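Local atomic coordinates of Mutt/nudix family protein (Deinococcus radiodurans, PDB entry 2W4E), a protein that probably hydrolyses ADP-ribose as a magnesium-dependent Nudix pyrophosphatase, the chain here being the N-terminally truncated protein that holds the Nudix domain. Residues A[83-88]-A[132-137]. Sequence-based numbering, arbitrary orientation.
Sequences FYPLLA and LWQARG
Pro85 meets Gln134 and Leu87 meets Ala135 where strand 82-93 passes segment 132-137 of helix 126-141, with no hydrogen bond between the two segments. At the polar end of the contact, Gln134 OE1 points at the CG corner of the proline ring: it lies 3.1 Å from CG of Pro85 and 3.9 Å from CB of the same ring, a CH-to-oxygen approach. Beyond CG the glutamine chain is extended (chi2 171°), which carries the amide from the helix to the strand, and the two side chains cross at about a right angle. The other half of the amide, NE2, is hydrogen-bonded to the carbonyl of Pro70, a bond that helps fix which way the amide faces. The apolar end is looser but buries slightly more surface. CD1 of Leu87 stands 4.4 Å from CB of Ala135, and the small alanine lets the helix backbone come nearest the strand here, with the two CA atoms of Leu87 and Ala135 6.5 Å apart. Around this pair Leu139 also touches Leu87, and Leu11 of the neighbouring parallel strand 6-14 packs on Ala135. On the far side of the helix, Trp133 meets Trp133 of the second subunit. Helix 126-141 therefore lies between the central mixed sheet of the Nudix fold and the dimer partner, and segments 83-88 and 132-137 are joined by van der Waals contact alone.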
# COMPACT_ATOMS: atom_id res chain seq x y z
N PHE A 83 3.60 -2.11 9.87
CA PHE A 83 2.26 -1.56 9.96
C PHE A 83 1.29 -2.72 9.90
O PHE A 83 1.36 -3.54 8.99
CB PHE A 83 2.04 -0.59 8.76
CG PHE A 83 2.67 0.76 8.95
CD1 PHE A 83 3.46 1.02 10.09
CD2 PHE A 83 2.52 1.76 7.98
CE1 PHE A 83 4.04 2.25 10.28
CE2 PHE A 83 3.10 3.01 8.15
CZ PHE A 83 3.86 3.28 9.27
N TYR A 84 0.40 -2.79 10.89
CA TYR A 84 -0.64 -3.80 10.95
C TYR A 84 -2.01 -3.22 10.64
O TYR A 84 -2.57 -2.49 11.47
CB TYR A 84 -0.66 -4.50 12.32
CG TYR A 84 0.55 -5.36 12.53
CD1 TYR A 84 0.62 -6.64 12.01
CD2 TYR A 84 1.65 -4.87 13.26
CE1 TYR A 84 1.74 -7.44 12.19
CE2 TYR A 84 2.79 -5.67 13.45
CZ TYR A 84 2.82 -6.93 12.90
OH TYR A 84 3.94 -7.69 13.08
N PRO A 85 -2.57 -3.55 9.47
CA PRO A 85 -3.89 -2.98 9.16
C PRO A 85 -5.05 -3.81 9.69
O PRO A 85 -4.95 -5.06 9.73
CB PRO A 85 -3.90 -2.90 7.62
CG PRO A 85 -2.98 -4.01 7.17
CD PRO A 85 -1.96 -4.22 8.32
N LEU A 86 -6.11 -3.15 10.18
CA LEU A 86 -7.36 -3.83 10.53
C LEU A 86 -8.58 -3.13 9.93
O LEU A 86 -8.65 -1.87 9.87
CB LEU A 86 -7.54 -4.03 12.06
CG LEU A 86 -6.50 -4.97 12.75
CD1 LEU A 86 -5.43 -4.14 13.36
CD2 LEU A 86 -7.14 -5.89 13.83
N LEU A 87 -9.54 -3.95 9.52
CA LEU A 87 -10.88 -3.45 9.20
C LEU A 87 -11.80 -3.49 10.44
O LEU A 87 -12.05 -4.56 11.02
CB LEU A 87 -11.46 -4.30 8.10
CG LEU A 87 -12.92 -4.04 7.73
CD1 LEU A 87 -13.11 -2.57 7.19
CD2 LEU A 87 -13.35 -5.06 6.69
N ALA A 88 -12.31 -2.33 10.85
CA ALA A 88 -13.28 -2.26 11.96
C ALA A 88 -14.72 -2.03 11.41
O ALA A 88 -14.97 -1.11 10.62
CB ALA A 88 -12.87 -1.15 12.96
N LEU A 132 -7.02 0.06 2.25
CA LEU A 132 -8.32 0.11 1.52
C LEU A 132 -8.37 -0.98 0.47
O LEU A 132 -9.38 -1.67 0.33
CB LEU A 132 -8.57 1.49 0.88
CG LEU A 132 -9.00 2.56 1.89
CD1 LEU A 132 -8.66 3.95 1.27
CD2 LEU A 132 -10.52 2.43 2.17
N TRP A 133 -7.28 -1.15 -0.27
CA TRP A 133 -7.25 -2.23 -1.22
C TRP A 133 -7.40 -3.57 -0.51
O TRP A 133 -8.18 -4.41 -0.94
CB TRP A 133 -5.96 -2.22 -2.05
CG TRP A 133 -5.97 -1.22 -3.12
CD1 TRP A 133 -5.24 -0.07 -3.18
CD2 TRP A 133 -6.77 -1.25 -4.31
NE1 TRP A 133 -5.52 0.62 -4.35
CE2 TRP A 133 -6.46 -0.08 -5.06
CE3 TRP A 133 -7.69 -2.15 -4.84
CZ2 TRP A 133 -7.05 0.21 -6.29
CZ3 TRP A 133 -8.28 -1.88 -6.08
CH2 TRP A 133 -7.94 -0.71 -6.79
N GLN A 134 -6.65 -3.80 0.57
CA GLN A 134 -6.71 -5.12 1.23
C GLN A 134 -8.09 -5.39 1.85
O GLN A 134 -8.49 -6.54 1.93
CB GLN A 134 -5.65 -5.21 2.35
CG GLN A 134 -4.17 -5.26 1.91
CD GLN A 134 -3.26 -5.12 3.15
OE1 GLN A 134 -3.72 -4.68 4.21
NE2 GLN A 134 -2.01 -5.47 3.02
N ALA A 135 -8.82 -4.35 2.27
CA ALA A 135 -10.15 -4.54 2.88
C ALA A 135 -11.29 -4.75 1.85
O ALA A 135 -12.41 -5.11 2.21
CB ALA A 135 -10.49 -3.32 3.76
N ARG A 136 -10.99 -4.49 0.58
CA ARG A 136 -12.05 -4.35 -0.45
C ARG A 136 -12.84 -5.64 -0.66
O ARG A 136 -14.06 -5.59 -0.76
CB ARG A 136 -11.43 -3.87 -1.78
CG ARG A 136 -12.46 -3.52 -2.85
CD ARG A 136 -11.76 -3.00 -4.12
NE ARG A 136 -12.77 -2.34 -4.94
CZ ARG A 136 -12.56 -1.42 -5.87
NH1 ARG A 136 -11.33 -1.01 -6.17
NH2 ARG A 136 -13.60 -0.92 -6.52
N GLY A 137 -12.14 -6.77 -0.70
CA GLY A 137 -12.80 -8.10 -0.88
C GLY A 137 -13.80 -8.36 0.24
O GLY A 137 -14.99 -8.66 -0.02